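Long-range contacts in glycoside Hydrolase (Bacteroides uniformis, PDB 5T99), which probably hydrolyses galactosidic linkages in agarose-derived sugars as a family 2 glycoside hydrolase, and binds the inhibitor galacto-isofagomine in a pocket formed mainly by its barrel domain: residues 26-31 with 172-177; 102-107 with 179-184; 119-124 with 138-143; 205-210 with 236-241; 269-274 with 281-286. All blocks are in the same frame, centred on the assembly; numbering follows the deposited sequence.

Contact 1 of 5, residues 26-31 with 172-177; sequences DGISFN and VWLRVD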
# COMPACT_ATOMS: atom_id res chain seq x y z
N ASP A 26 -16.45 10.72 17.68
CA ASP A 26 -16.14 10.95 16.26
C ASP A 26 -16.03 9.63 15.47
O ASP A 26 -14.96 9.28 14.93
CB ASP A 26 -14.84 11.78 16.14
CG ASP A 26 -14.50 12.16 14.69
OD1 ASP A 26 -15.43 12.32 13.86
OD2 ASP A 26 -13.30 12.30 14.38
N GLY A 27 -17.14 8.90 15.41
CA GLY A 27 -17.27 7.71 14.57
C GLY A 27 -16.61 6.45 15.12
O GLY A 27 -15.39 6.37 15.20
N ILE A 28 -17.43 5.47 15.50
CA ILE A 28 -16.93 4.19 16.05
C ILE A 28 -17.11 3.05 15.07
O ILE A 28 -17.93 3.11 14.16
CB ILE A 28 -17.59 3.83 17.41
CG1 ILE A 28 -19.08 3.46 17.25
CG2 ILE A 28 -17.42 4.99 18.39
CD1 ILE A 28 -19.73 2.97 18.52
N SER A 29 -16.35 1.99 15.30
CA SER A 29 -16.35 0.81 14.44
C SER A 29 -17.70 0.10 14.46
O SER A 29 -18.24 -0.18 15.52
CB SER A 29 -15.27 -0.17 14.87
OG SER A 29 -15.33 -1.36 14.09
N PHE A 30 -18.21 -0.19 13.26
CA PHE A 30 -19.44 -0.94 13.06
C PHE A 30 -19.13 -2.29 12.39
O PHE A 30 -20.00 -2.88 11.77
CB PHE A 30 -20.40 -0.10 12.20
CG PHE A 30 -21.86 -0.42 12.42
CD1 PHE A 30 -22.44 -0.30 13.69
CD2 PHE A 30 -22.68 -0.80 11.36
CE1 PHE A 30 -23.79 -0.58 13.89
CE2 PHE A 30 -24.03 -1.07 11.55
CZ PHE A 30 -24.58 -0.97 12.82
N ASN A 31 -17.90 -2.77 12.57
CA ASN A 31 -17.40 -3.99 11.91
C ASN A 31 -17.88 -5.30 12.53
O ASN A 31 -17.82 -6.34 11.88
CB ASN A 31 -15.86 -4.02 11.97
CG ASN A 31 -15.21 -3.05 11.00
OD1 ASN A 31 -15.86 -2.46 10.14
ND2 ASN A 31 -13.91 -2.89 11.13
N VAL A 172 -15.86 -0.24 8.35
CA VAL A 172 -17.19 0.35 8.33
C VAL A 172 -17.35 1.14 9.62
O VAL A 172 -16.88 0.70 10.67
CB VAL A 172 -18.28 -0.75 8.20
CG1 VAL A 172 -19.67 -0.14 8.14
CG2 VAL A 172 -18.03 -1.59 6.95
N TRP A 173 -18.01 2.29 9.55
CA TRP A 173 -18.08 3.22 10.68
C TRP A 173 -19.52 3.65 10.99
O TRP A 173 -20.29 3.94 10.08
CB TRP A 173 -17.22 4.46 10.41
CG TRP A 173 -15.81 4.09 10.13
CD1 TRP A 173 -15.25 3.90 8.90
CD2 TRP A 173 -14.78 3.81 11.08
NE1 TRP A 173 -13.94 3.53 9.03
CE2 TRP A 173 -13.62 3.47 10.36
CE3 TRP A 173 -14.73 3.81 12.48
CZ2 TRP A 173 -12.41 3.14 10.99
CZ3 TRP A 173 -13.53 3.48 13.11
CH2 TRP A 173 -12.38 3.16 12.36
N LEU A 174 -19.86 3.67 12.27
CA LEU A 174 -21.11 4.24 12.75
C LEU A 174 -20.84 5.66 13.25
O LEU A 174 -19.93 5.87 14.05
CB LEU A 174 -21.68 3.38 13.89
CG LEU A 174 -22.88 3.92 14.67
CD1 LEU A 174 -24.13 3.90 13.80
CD2 LEU A 174 -23.06 3.12 15.96
N ARG A 175 -21.63 6.62 12.78
CA ARG A 175 -21.49 8.03 13.16
C ARG A 175 -22.81 8.51 13.71
O ARG A 175 -23.82 8.54 13.00
CB ARG A 175 -21.06 8.86 11.95
CG ARG A 175 -19.59 8.65 11.58
CD ARG A 175 -19.29 8.92 10.11
NE ARG A 175 -18.03 8.30 9.70
CZ ARG A 175 -17.62 8.14 8.43
NH1 ARG A 175 -18.36 8.57 7.40
NH2 ARG A 175 -16.44 7.54 8.20
N VAL A 176 -22.82 8.86 15.00
CA VAL A 176 -23.99 9.35 15.67
C VAL A 176 -23.69 10.79 16.03
O VAL A 176 -22.79 11.06 16.83
CB VAL A 176 -24.30 8.51 16.93
CG1 VAL A 176 -25.46 9.11 17.72
CG2 VAL A 176 -24.60 7.07 16.54
N ASP A 177 -24.43 11.72 15.43
CA ASP A 177 -24.22 13.15 15.66
C ASP A 177 -25.48 13.85 16.17
O ASP A 177 -26.59 13.38 15.96
CB ASP A 177 -23.76 13.80 14.36
CG ASP A 177 -22.31 13.48 14.03
OD1 ASP A 177 -21.44 14.30 14.34
OD2 ASP A 177 -22.05 12.39 13.47
O HOH W 1 -14.49 0.41 11.63
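Ile28 and Leu174 form an antiparallel hydrogen-bonded pair, Leu174 N giving to Ile28 O at 2.8 Å and Ile28 N to Leu174 O at 2.9 Å; Ser29 and Trp173 follow as a non-hydrogen-bonded pair. Beyond the pairing, Phe30 N reaches Val172 O almost straight (174° at the hydrogen) but from 42° above the carbonyl plane, as the short strand peels off. On one face Ile28 and Leu174 lie side by side, CG1 to CD2 at 4.2 Å. Phe30 swings its ring beside its own carbonyl carbon (chi1 -154°), which brings CD1 to 3.8 Å from Leu174 CB, while Val172 CG1 lies at the ring edge. The indole of Trp173 runs back along the neighbouring backbone, CE3 lying 3.6 Å from Ile28 C; its NE1 bonds to Asp108. A water above the centre of this indole gives a proton to Val172 O and bonds to Ser29 OG. Ser29 OG also accepts from Asn31 N at 3.3 Å, an ST turn that bends the chain after the strand. A two-residue edge strand thus joins the central strand 172-177 in the antiparallel sheet of the sugar-binding domain, a beta-sandwich of the jelly-roll kind known from family 2 enzymes.

Contact 2 of 5, residues 102-107 with 179-184; sequences IVRIGF and KVYIPE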
# COMPACT_ATOMS: atom_id res chain seq x y z
N ILE A 102 -28.58 12.37 14.26
CA ILE A 102 -28.27 12.04 12.87
C ILE A 102 -27.40 10.80 12.93
O ILE A 102 -26.42 10.75 13.67
CB ILE A 102 -27.52 13.17 12.14
CG1 ILE A 102 -28.26 14.51 12.25
CG2 ILE A 102 -27.28 12.79 10.69
CD1 ILE A 102 -29.65 14.55 11.64
N VAL A 103 -27.76 9.79 12.15
CA VAL A 103 -27.07 8.50 12.18
C VAL A 103 -26.68 8.15 10.75
O VAL A 103 -27.53 8.16 9.87
CB VAL A 103 -27.96 7.40 12.78
CG1 VAL A 103 -27.20 6.07 12.85
CG2 VAL A 103 -28.45 7.83 14.16
N ARG A 104 -25.39 7.87 10.54
CA ARG A 104 -24.84 7.52 9.23
C ARG A 104 -23.93 6.31 9.36
O ARG A 104 -23.33 6.09 10.42
CB ARG A 104 -24.05 8.69 8.65
CG ARG A 104 -24.85 9.97 8.42
CD ARG A 104 -23.93 11.16 8.18
NE ARG A 104 -23.23 11.59 9.40
CZ ARG A 104 -22.01 12.14 9.47
NH1 ARG A 104 -21.26 12.33 8.39
NH2 ARG A 104 -21.52 12.49 10.67
N ILE A 105 -23.83 5.51 8.29
CA ILE A 105 -22.89 4.41 8.23
C ILE A 105 -21.92 4.69 7.10
O ILE A 105 -22.33 4.86 5.94
CB ILE A 105 -23.55 3.04 8.00
CG1 ILE A 105 -24.74 2.82 8.94
CG2 ILE A 105 -22.53 1.91 8.18
CD1 ILE A 105 -24.40 2.79 10.41
N GLY A 106 -20.63 4.75 7.44
CA GLY A 106 -19.59 5.02 6.48
C GLY A 106 -18.93 3.71 6.10
O GLY A 106 -18.52 2.95 6.98
N PHE A 107 -18.84 3.46 4.80
CA PHE A 107 -18.09 2.34 4.25
C PHE A 107 -16.83 2.90 3.56
O PHE A 107 -16.94 3.62 2.57
CB PHE A 107 -18.95 1.58 3.23
CG PHE A 107 -20.21 0.97 3.80
CD1 PHE A 107 -20.24 -0.36 4.20
CD2 PHE A 107 -21.36 1.72 3.93
CE1 PHE A 107 -21.40 -0.92 4.73
CE2 PHE A 107 -22.52 1.16 4.45
CZ PHE A 107 -22.54 -0.17 4.85
N LYS A 179 -27.73 17.45 15.77
CA LYS A 179 -28.20 18.04 14.51
C LYS A 179 -27.38 19.25 13.99
O LYS A 179 -27.64 19.74 12.87
CB LYS A 179 -29.68 18.37 14.62
CG LYS A 179 -30.54 17.12 14.70
CD LYS A 179 -32.02 17.45 14.78
CE LYS A 179 -32.85 16.20 15.01
NZ LYS A 179 -34.27 16.40 14.63
N VAL A 180 -26.41 19.73 14.78
CA VAL A 180 -25.37 20.63 14.30
C VAL A 180 -24.04 19.89 14.37
O VAL A 180 -23.56 19.56 15.46
CB VAL A 180 -25.31 21.94 15.11
CG1 VAL A 180 -24.36 22.93 14.47
CG2 VAL A 180 -26.70 22.56 15.24
N TYR A 181 -23.43 19.65 13.22
CA TYR A 181 -22.24 18.80 13.15
C TYR A 181 -21.43 18.99 11.87
O TYR A 181 -21.91 19.54 10.87
CB TYR A 181 -22.64 17.31 13.23
CG TYR A 181 -23.41 16.85 12.01
CD1 TYR A 181 -22.80 16.10 11.01
CD2 TYR A 181 -24.75 17.21 11.83
CE1 TYR A 181 -23.50 15.70 9.88
CE2 TYR A 181 -25.46 16.82 10.70
CZ TYR A 181 -24.84 16.07 9.73
OH TYR A 181 -25.56 15.69 8.62
N ILE A 182 -20.20 18.47 11.93
CA ILE A 182 -19.29 18.42 10.80
C ILE A 182 -19.57 17.16 9.97
O ILE A 182 -19.39 16.05 10.47
CB ILE A 182 -17.82 18.44 11.30
CG1 ILE A 182 -17.53 19.78 12.00
CG2 ILE A 182 -16.83 18.22 10.17
CD1 ILE A 182 -16.35 19.73 12.95
N PRO A 183 -20.02 17.31 8.69
CA PRO A 183 -20.30 16.15 7.81
C PRO A 183 -19.03 15.52 7.30
O PRO A 183 -17.94 15.97 7.69
CB PRO A 183 -21.10 16.77 6.67
CG PRO A 183 -20.57 18.16 6.58
CD PRO A 183 -20.21 18.58 7.97
N GLU A 184 -19.13 14.48 6.47
CA GLU A 184 -17.93 13.69 6.15
C GLU A 184 -16.92 14.52 5.37
O GLU A 184 -17.29 15.38 4.59
CB GLU A 184 -18.22 12.35 5.45
CG GLU A 184 -18.92 12.42 4.11
CD GLU A 184 -18.72 11.16 3.25
OE1 GLU A 184 -18.07 10.16 3.69
OE2 GLU A 184 -19.23 11.18 2.12
O HOH W 2 -21.97 13.84 5.64
O HOH W 3 -18.81 13.48 10.09
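Apolar packing comes first: Ile102 CG1 lies 3.9 Å from Tyr181 CE2, and its CG2 branch approaches Tyr181 OH at 4.0 Å, the two side chains crossing at about a right angle. Ile102 CD1 adds a looser touch on Lys179 CG. The second kind is a cation beside an aromatic ring: Tyr181 CE1 sits 3.8 Å above the centre of the Arg104 guanidinium, with the two planes 45° apart, neither stacked flat nor perpendicular. Arg104 is bent at chi3 (-73°), which turns its flat end obliquely past the tyrosine toward the loop at 182-184. Tyr181 CG stands between its own backbone N and carbonyl carbon (chi1 68°), aiming the ring at strand 102-107. Polar links are made through water. One water in the guanidinium plane accepts from Arg104 NH2 at 2.9 Å and donates to Ile182 O; another accepts from Glu184 N at 3.0 Å and, weakly, from Arg104 NH1. The charge itself is met by salt bridges to Asp177 and Glu134, which limit the guanidinium's freedom to turn. This is an interdomain seam: a strand of the sugar-binding sandwich meets the first strand of the following immunoglobulin-like domain of the family 2 architecture.

Contact 3 of 5, residues 119-124 with 138-143; sequences NGVKVG and TKYLKI
Asn119 ND2 is gripped by two acceptors: it donates to Tyr140 O at 2.9 Å and to the side chain of Asn147. The tyrosine oxygen lies in the asparagine's amide plane, yet the N-H comes in bent, 134° at the hydrogen, and the donor stands 39° above the carbonyl plane. Asn119 OD1 accepts from Val148 N, which with the two N-H bonds fixes the rotation of the amide. The Lys142 chain crosses the same amide, its CE 3.9 Å from Asn119 ND2, an apolar stretch laid over a satisfied polar group. Farther along, the Tyr140 ring reaches over the strand. Val121 CG1, turned anti to its backbone N, makes a CH-pi contact 4.3 Å from the ring centroid and 26° off the normal. Val123 and Tyr140 slide past each other in opposite directions, bringing Val123 CG1 close to Tyr140 CE2. Val123 and the next residue, Gly124, both face Val116, a classic beta bulge in this edge strand. The contact ties the turn and strand that end the six-stranded sheet to the loop leaving strand 133-136 of the four-stranded sheet, a surface connection between the two layers of the sugar-binding beta-sandwich.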
# COMPACT_ATOMS: atom_id res chain seq x y z
N ASN A 119 -33.62 -1.56 6.76
CA ASN A 119 -35.00 -2.01 7.00
C ASN A 119 -35.82 -2.16 5.70
O ASN A 119 -36.99 -1.75 5.64
CB ASN A 119 -35.68 -1.07 8.00
CG ASN A 119 -34.97 -1.07 9.34
OD1 ASN A 119 -34.46 -2.09 9.77
ND2 ASN A 119 -34.95 0.09 10.01
N GLY A 120 -35.19 -2.74 4.68
CA GLY A 120 -35.80 -2.91 3.36
C GLY A 120 -35.74 -1.74 2.38
O GLY A 120 -35.96 -1.95 1.20
N VAL A 121 -35.45 -0.52 2.84
CA VAL A 121 -35.42 0.63 1.93
C VAL A 121 -34.02 0.82 1.37
O VAL A 121 -33.06 0.95 2.13
CB VAL A 121 -35.85 1.93 2.62
CG1 VAL A 121 -35.93 3.07 1.60
CG2 VAL A 121 -37.19 1.75 3.32
N LYS A 122 -33.92 0.86 0.04
CA LYS A 122 -32.66 1.10 -0.65
C LYS A 122 -32.18 2.51 -0.35
O LYS A 122 -32.94 3.46 -0.53
CB LYS A 122 -32.84 0.93 -2.16
CG LYS A 122 -31.55 0.89 -2.97
CD LYS A 122 -31.74 0.02 -4.22
CE LYS A 122 -30.60 0.16 -5.21
NZ LYS A 122 -30.49 1.53 -5.80
N VAL A 123 -30.95 2.64 0.13
CA VAL A 123 -30.39 3.94 0.56
C VAL A 123 -28.97 4.23 0.03
O VAL A 123 -28.35 5.22 0.43
CB VAL A 123 -30.40 4.06 2.11
CG1 VAL A 123 -31.81 4.33 2.62
CG2 VAL A 123 -29.81 2.81 2.77
N GLY A 124 -28.48 3.39 -0.88
CA GLY A 124 -27.09 3.47 -1.31
C GLY A 124 -26.83 2.56 -2.49
O GLY A 124 -27.34 1.44 -2.55
N THR A 138 -30.93 7.92 9.28
CA THR A 138 -31.70 8.66 10.27
C THR A 138 -33.22 8.50 10.15
O THR A 138 -33.90 8.30 11.16
CB THR A 138 -31.38 10.17 10.19
OG1 THR A 138 -29.96 10.36 10.23
CG2 THR A 138 -32.04 10.96 11.35
N LYS A 139 -33.75 8.61 8.94
CA LYS A 139 -35.21 8.58 8.73
C LYS A 139 -35.83 7.19 8.91
O LYS A 139 -37.01 7.10 9.25
CB LYS A 139 -35.57 9.13 7.34
CG LYS A 139 -35.28 10.61 7.22
CD LYS A 139 -35.49 11.13 5.81
CE LYS A 139 -35.08 12.59 5.71
NZ LYS A 139 -35.71 13.25 4.52
N TYR A 140 -35.05 6.13 8.71
CA TYR A 140 -35.53 4.76 8.76
C TYR A 140 -35.17 4.02 10.05
O TYR A 140 -35.64 2.89 10.26
CB TYR A 140 -34.99 4.00 7.56
CG TYR A 140 -35.16 4.77 6.27
CD1 TYR A 140 -36.44 5.03 5.77
CD2 TYR A 140 -34.06 5.25 5.57
CE1 TYR A 140 -36.62 5.75 4.59
CE2 TYR A 140 -34.22 5.97 4.39
CZ TYR A 140 -35.50 6.21 3.90
OH TYR A 140 -35.66 6.92 2.74
N LEU A 141 -34.36 4.64 10.91
CA LEU A 141 -33.89 3.99 12.14
C LEU A 141 -35.02 3.83 13.14
O LEU A 141 -35.75 4.77 13.38
CB LEU A 141 -32.76 4.81 12.78
CG LEU A 141 -32.07 4.28 14.03
CD1 LEU A 141 -31.40 2.95 13.77
CD2 LEU A 141 -31.06 5.29 14.54
N LYS A 142 -35.12 2.64 13.71
CA LYS A 142 -36.16 2.31 14.68
C LYS A 142 -35.54 2.19 16.06
O LYS A 142 -34.75 1.28 16.32
CB LYS A 142 -36.83 0.98 14.30
CG LYS A 142 -37.42 0.95 12.90
CD LYS A 142 -38.08 -0.39 12.61
CE LYS A 142 -38.63 -0.44 11.19
NZ LYS A 142 -40.08 -0.80 11.16
N ILE A 143 -35.89 3.11 16.95
CA ILE A 143 -35.31 3.16 18.29
C ILE A 143 -35.99 2.10 19.17
O ILE A 143 -37.22 1.99 19.18
CB ILE A 143 -35.51 4.55 18.96
CG1 ILE A 143 -34.90 5.68 18.09
CG2 ILE A 143 -34.90 4.57 20.36
CD1 ILE A 143 -33.42 5.54 17.80

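Contact 4 of 5, residues 205-210 with 236-241; sequences TTVKNA and DNVEVA
Asn209 leaves its strand toward Val240 and Ala241: its CB rests 3.8 Å from Val240 CG1 and 3.5 Å from Ala241 O, CG lies about equally far from the carbonyl oxygens of both residues, and ND2 ends 3.0 Å from Val240 O. That last bond is fairly straight, 159° at the hydrogen, and the acceptor lies close to the amide plane, although the donor stands 47° above the plane of the carbonyl. The reach depends on CG being trans to the backbone N. ND2 also gives to Gly213 O and OD1 accepts from Thr211, which together set the amide's rotation. Beside it the contact turns apolar. Val207 CG2 meets Val238 CG1 at 3.8 Å as the two valines slide past each other, and Val240 packs both methyls against Val207 O at 3.9 Å. At the far end, a water lies between Thr205 OG1 and Asp236 OD2. The strands belong to different sheets, their axes 7.9 Å apart at the closest and 37° from parallel, so side chains rather than backbone bonds join them. The chemistry implies a valine-lined interior between two sheets of an immunoglobulin-like sandwich, closed at one end by a buried asparagine whose amide is satisfied on both its N and O atoms.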
# COMPACT_ATOMS: atom_id res chain seq x y z
N THR A 205 -13.49 24.73 8.01
CA THR A 205 -14.48 23.92 8.71
C THR A 205 -15.81 23.98 7.96
O THR A 205 -16.26 25.06 7.60
CB THR A 205 -14.68 24.41 10.17
OG1 THR A 205 -13.40 24.61 10.78
CG2 THR A 205 -15.47 23.42 11.00
N THR A 206 -16.42 22.82 7.74
CA THR A 206 -17.75 22.69 7.17
C THR A 206 -18.69 22.27 8.30
O THR A 206 -18.41 21.31 9.03
CB THR A 206 -17.78 21.63 6.04
OG1 THR A 206 -16.82 21.95 5.03
CG2 THR A 206 -19.17 21.53 5.39
N VAL A 207 -19.81 22.97 8.43
CA VAL A 207 -20.80 22.65 9.46
C VAL A 207 -22.17 22.52 8.81
O VAL A 207 -22.57 23.38 8.01
CB VAL A 207 -20.84 23.71 10.58
CG1 VAL A 207 -21.88 23.34 11.63
CG2 VAL A 207 -19.47 23.87 11.22
N LYS A 208 -22.88 21.45 9.17
CA LYS A 208 -24.23 21.19 8.70
C LYS A 208 -25.22 21.51 9.83
O LYS A 208 -25.01 21.11 10.98
CB LYS A 208 -24.36 19.72 8.30
CG LYS A 208 -25.69 19.33 7.64
CD LYS A 208 -25.79 19.88 6.22
CE LYS A 208 -27.07 19.43 5.52
NZ LYS A 208 -28.27 20.01 6.19
N ASN A 209 -26.27 22.25 9.49
CA ASN A 209 -27.35 22.60 10.42
C ASN A 209 -28.62 21.83 10.05
O ASN A 209 -29.40 22.26 9.20
CB ASN A 209 -27.61 24.12 10.38
CG ASN A 209 -28.66 24.57 11.39
OD1 ASN A 209 -29.23 23.75 12.12
ND2 ASN A 209 -28.92 25.87 11.44
N ALA A 210 -28.81 20.68 10.70
CA ALA A 210 -30.00 19.85 10.50
C ALA A 210 -31.17 20.22 11.42
O ALA A 210 -32.14 19.48 11.44
CB ALA A 210 -29.64 18.37 10.66
N ASP A 236 -12.99 30.09 15.75
CA ASP A 236 -13.65 30.52 14.52
C ASP A 236 -15.14 30.45 14.78
O ASP A 236 -15.56 30.07 15.88
CB ASP A 236 -13.20 29.62 13.36
CG ASP A 236 -13.47 30.22 11.99
OD1 ASP A 236 -13.86 31.41 11.92
OD2 ASP A 236 -13.31 29.48 10.97
N ASN A 237 -15.95 30.85 13.80
CA ASN A 237 -17.38 30.64 13.87
C ASN A 237 -18.00 30.67 12.50
O ASN A 237 -17.39 31.13 11.53
CB ASN A 237 -18.04 31.71 14.76
CG ASN A 237 -17.72 33.12 14.31
OD1 ASN A 237 -18.28 33.61 13.33
ND2 ASN A 237 -16.78 33.75 14.99
N VAL A 238 -19.24 30.19 12.42
CA VAL A 238 -19.96 30.15 11.16
C VAL A 238 -21.47 30.28 11.37
O VAL A 238 -22.03 29.68 12.28
CB VAL A 238 -19.60 28.86 10.39
CG1 VAL A 238 -20.08 27.61 11.12
CG2 VAL A 238 -20.12 28.91 8.96
N GLU A 239 -22.10 31.12 10.55
CA GLU A 239 -23.57 31.19 10.44
C GLU A 239 -24.05 30.21 9.38
O GLU A 239 -23.60 30.26 8.24
CB GLU A 239 -24.04 32.59 10.05
CG GLU A 239 -23.98 33.63 11.15
CD GLU A 239 -25.09 34.67 11.04
OE1 GLU A 239 -24.78 35.85 10.76
OE2 GLU A 239 -26.28 34.30 11.24
N VAL A 240 -24.97 29.34 9.76
CA VAL A 240 -25.56 28.37 8.85
C VAL A 240 -27.07 28.40 9.05
O VAL A 240 -27.55 28.24 10.17
CB VAL A 240 -25.04 26.95 9.13
CG1 VAL A 240 -25.40 26.01 7.99
CG2 VAL A 240 -23.53 26.96 9.37
N ALA A 241 -27.80 28.61 7.96
CA ALA A 241 -29.26 28.57 7.99
C ALA A 241 -29.78 27.15 8.16
O ALA A 241 -29.05 26.17 7.90
CB ALA A 241 -29.84 29.20 6.73
O HOH W 4 -12.26 27.05 10.50

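Contact 5 of 5, residues 269-274 with 281-286; sequences KLKTEI and TDTYFT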
# COMPACT_ATOMS: atom_id res chain seq x y z
N LYS A 269 -2.24 16.37 15.80
CA LYS A 269 -3.65 16.01 15.83
C LYS A 269 -4.51 17.26 16.05
O LYS A 269 -4.28 18.03 16.99
CB LYS A 269 -3.90 14.99 16.94
CG LYS A 269 -5.33 14.48 17.05
CD LYS A 269 -5.48 13.42 18.14
CE LYS A 269 -4.92 12.07 17.70
NZ LYS A 269 -5.01 11.05 18.79
N LEU A 270 -5.50 17.46 15.17
CA LEU A 270 -6.46 18.57 15.28
C LEU A 270 -7.76 18.06 15.87
O LEU A 270 -8.40 17.20 15.28
CB LEU A 270 -6.75 19.16 13.90
CG LEU A 270 -7.91 20.16 13.79
CD1 LEU A 270 -7.61 21.41 14.63
CD2 LEU A 270 -8.19 20.52 12.34
N LYS A 271 -8.16 18.61 17.02
CA LYS A 271 -9.48 18.36 17.60
C LYS A 271 -10.33 19.58 17.32
O LYS A 271 -10.00 20.69 17.75
CB LYS A 271 -9.33 18.13 19.09
CG LYS A 271 -10.61 17.91 19.92
CD LYS A 271 -10.31 18.19 21.40
CE LYS A 271 -10.90 17.16 22.34
NZ LYS A 271 -10.25 17.20 23.69
N THR A 272 -11.42 19.39 16.59
CA THR A 272 -12.34 20.48 16.25
C THR A 272 -13.67 20.26 16.98
O THR A 272 -14.32 19.22 16.80
CB THR A 272 -12.57 20.59 14.72
OG1 THR A 272 -11.33 20.89 14.07
CG2 THR A 272 -13.59 21.68 14.37
N GLU A 273 -14.07 21.23 17.79
CA GLU A 273 -15.29 21.17 18.60
C GLU A 273 -16.25 22.24 18.09
O GLU A 273 -15.84 23.37 17.83
CB GLU A 273 -14.96 21.40 20.08
CG GLU A 273 -14.30 20.17 20.72
CD GLU A 273 -13.60 20.44 22.05
OE1 GLU A 273 -13.17 21.59 22.31
OE2 GLU A 273 -13.44 19.49 22.84
N ILE A 274 -17.51 21.85 17.89
CA ILE A 274 -18.56 22.79 17.50
C ILE A 274 -19.42 23.12 18.72
O ILE A 274 -19.77 22.21 19.49
CB ILE A 274 -19.45 22.18 16.40
CG1 ILE A 274 -18.59 21.71 15.21
CG2 ILE A 274 -20.52 23.18 15.95
CD1 ILE A 274 -17.77 22.80 14.56
N THR A 281 -21.82 20.50 20.53
CA THR A 281 -22.63 19.66 19.65
C THR A 281 -21.85 18.56 18.91
O THR A 281 -22.45 17.56 18.52
CB THR A 281 -23.37 20.48 18.60
OG1 THR A 281 -22.44 21.00 17.63
CG2 THR A 281 -24.12 21.62 19.26
N ASP A 282 -20.55 18.75 18.70
CA ASP A 282 -19.76 17.81 17.91
C ASP A 282 -18.27 17.94 18.17
O ASP A 282 -17.78 19.02 18.52
CB ASP A 282 -20.04 18.02 16.42
CG ASP A 282 -19.57 16.87 15.56
OD1 ASP A 282 -19.40 15.74 16.08
OD2 ASP A 282 -19.34 17.10 14.36
N THR A 283 -17.56 16.82 18.01
CA THR A 283 -16.12 16.75 18.14
C THR A 283 -15.62 15.96 16.95
O THR A 283 -16.15 14.90 16.67
CB THR A 283 -15.68 16.05 19.44
OG1 THR A 283 -16.17 16.77 20.58
CG2 THR A 283 -14.16 15.98 19.53
N TYR A 284 -14.59 16.48 16.28
CA TYR A 284 -14.12 15.91 15.01
C TYR A 284 -12.60 16.03 14.94
O TYR A 284 -12.06 17.13 15.04
CB TYR A 284 -14.75 16.69 13.86
CG TYR A 284 -14.54 16.13 12.47
CD1 TYR A 284 -15.50 15.29 11.88
CD2 TYR A 284 -13.42 16.47 11.72
CE1 TYR A 284 -15.33 14.81 10.59
CE2 TYR A 284 -13.25 15.99 10.43
CZ TYR A 284 -14.21 15.16 9.87
OH TYR A 284 -14.03 14.68 8.59
N PHE A 285 -11.94 14.89 14.76
CA PHE A 285 -10.49 14.82 14.76
C PHE A 285 -9.94 14.72 13.33
O PHE A 285 -10.56 14.09 12.46
CB PHE A 285 -10.04 13.62 15.59
CG PHE A 285 -10.26 13.79 17.07
CD1 PHE A 285 -9.30 14.44 17.86
CD2 PHE A 285 -11.41 13.29 17.67
CE1 PHE A 285 -9.48 14.58 19.23
CE2 PHE A 285 -11.60 13.43 19.05
CZ PHE A 285 -10.64 14.09 19.82
N THR A 286 -8.80 15.36 13.10
CA THR A 286 -8.07 15.29 11.83
C THR A 286 -6.56 15.18 12.13
O THR A 286 -6.00 16.00 12.86
CB THR A 286 -8.30 16.54 10.95
OG1 THR A 286 -9.70 16.76 10.74
CG2 THR A 286 -7.61 16.38 9.58
O HOH W 5 -10.70 18.32 12.85
O HOH W 6 -14.91 17.01 22.70
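Six backbone bonds of 2.8 to 2.9 Å join the strands, regular from Leu270 to Thr272 but shifted at Ile274, whose O takes Thr281 N; three carbonyls also receive CA-H contacts. Over the face of Lys271, Glu273, Thr283 and Phe285, the phenylalanine ring lies alongside the Lys271 stem, Phe285 CE1 3.6 Å from Lys271 CB, with Phe285 CG anti to the carbonyl carbon (chi1 -70°). Lys269 CD approaches the same ring at CD1. A water donates to Glu273 OE2 and lies doubtfully close to Thr283 OG1, which is bonded to Ser23. Across the sheet a second water donates to Tyr284 O at 2.8 Å and bonds to Thr272 OG1 and Thr286 OG1. Farther out, His221 holds Thr272 OG1, Val180 O meets Thr281 OG1, and Asp282 OD2 accepts from Ile182 N. Asp282 OD1 lies near Asp177 OD1; one acid may be protonated. This chemistry implies a hairpin whose hydroxyls and one carboxylate oxygen bond to water or neighbouring strands, with lysine stems packed beside the Phe285 ring.

Contacts 1 and 3 and the 102-107 half of contact 2 share the sugar-binding domain: strands 172-177 and 102-107 are sheet neighbours, Trp173 N meeting Gly106 O at 2.7 Å, and the centres of contacts 1 and 3 lie about 16 Å apart. Contact 2 leads into the next domain, where Tyr181 O lies 2.7 Å from Lys208 N of contact 4. Contact 4 bridges its two sheets and contact 5 lies in one; Val207 CG2 packs on Ile274 CD1 at 3.9 Å. Contact 1 returns to contact 5 through Asp26 OD2 and Phe285 N, 3.0 Å apart. None of the five includes a galacto-isofagomine pocket residue, although Arg161, between the segments of contacts 1 and 2, reaches it.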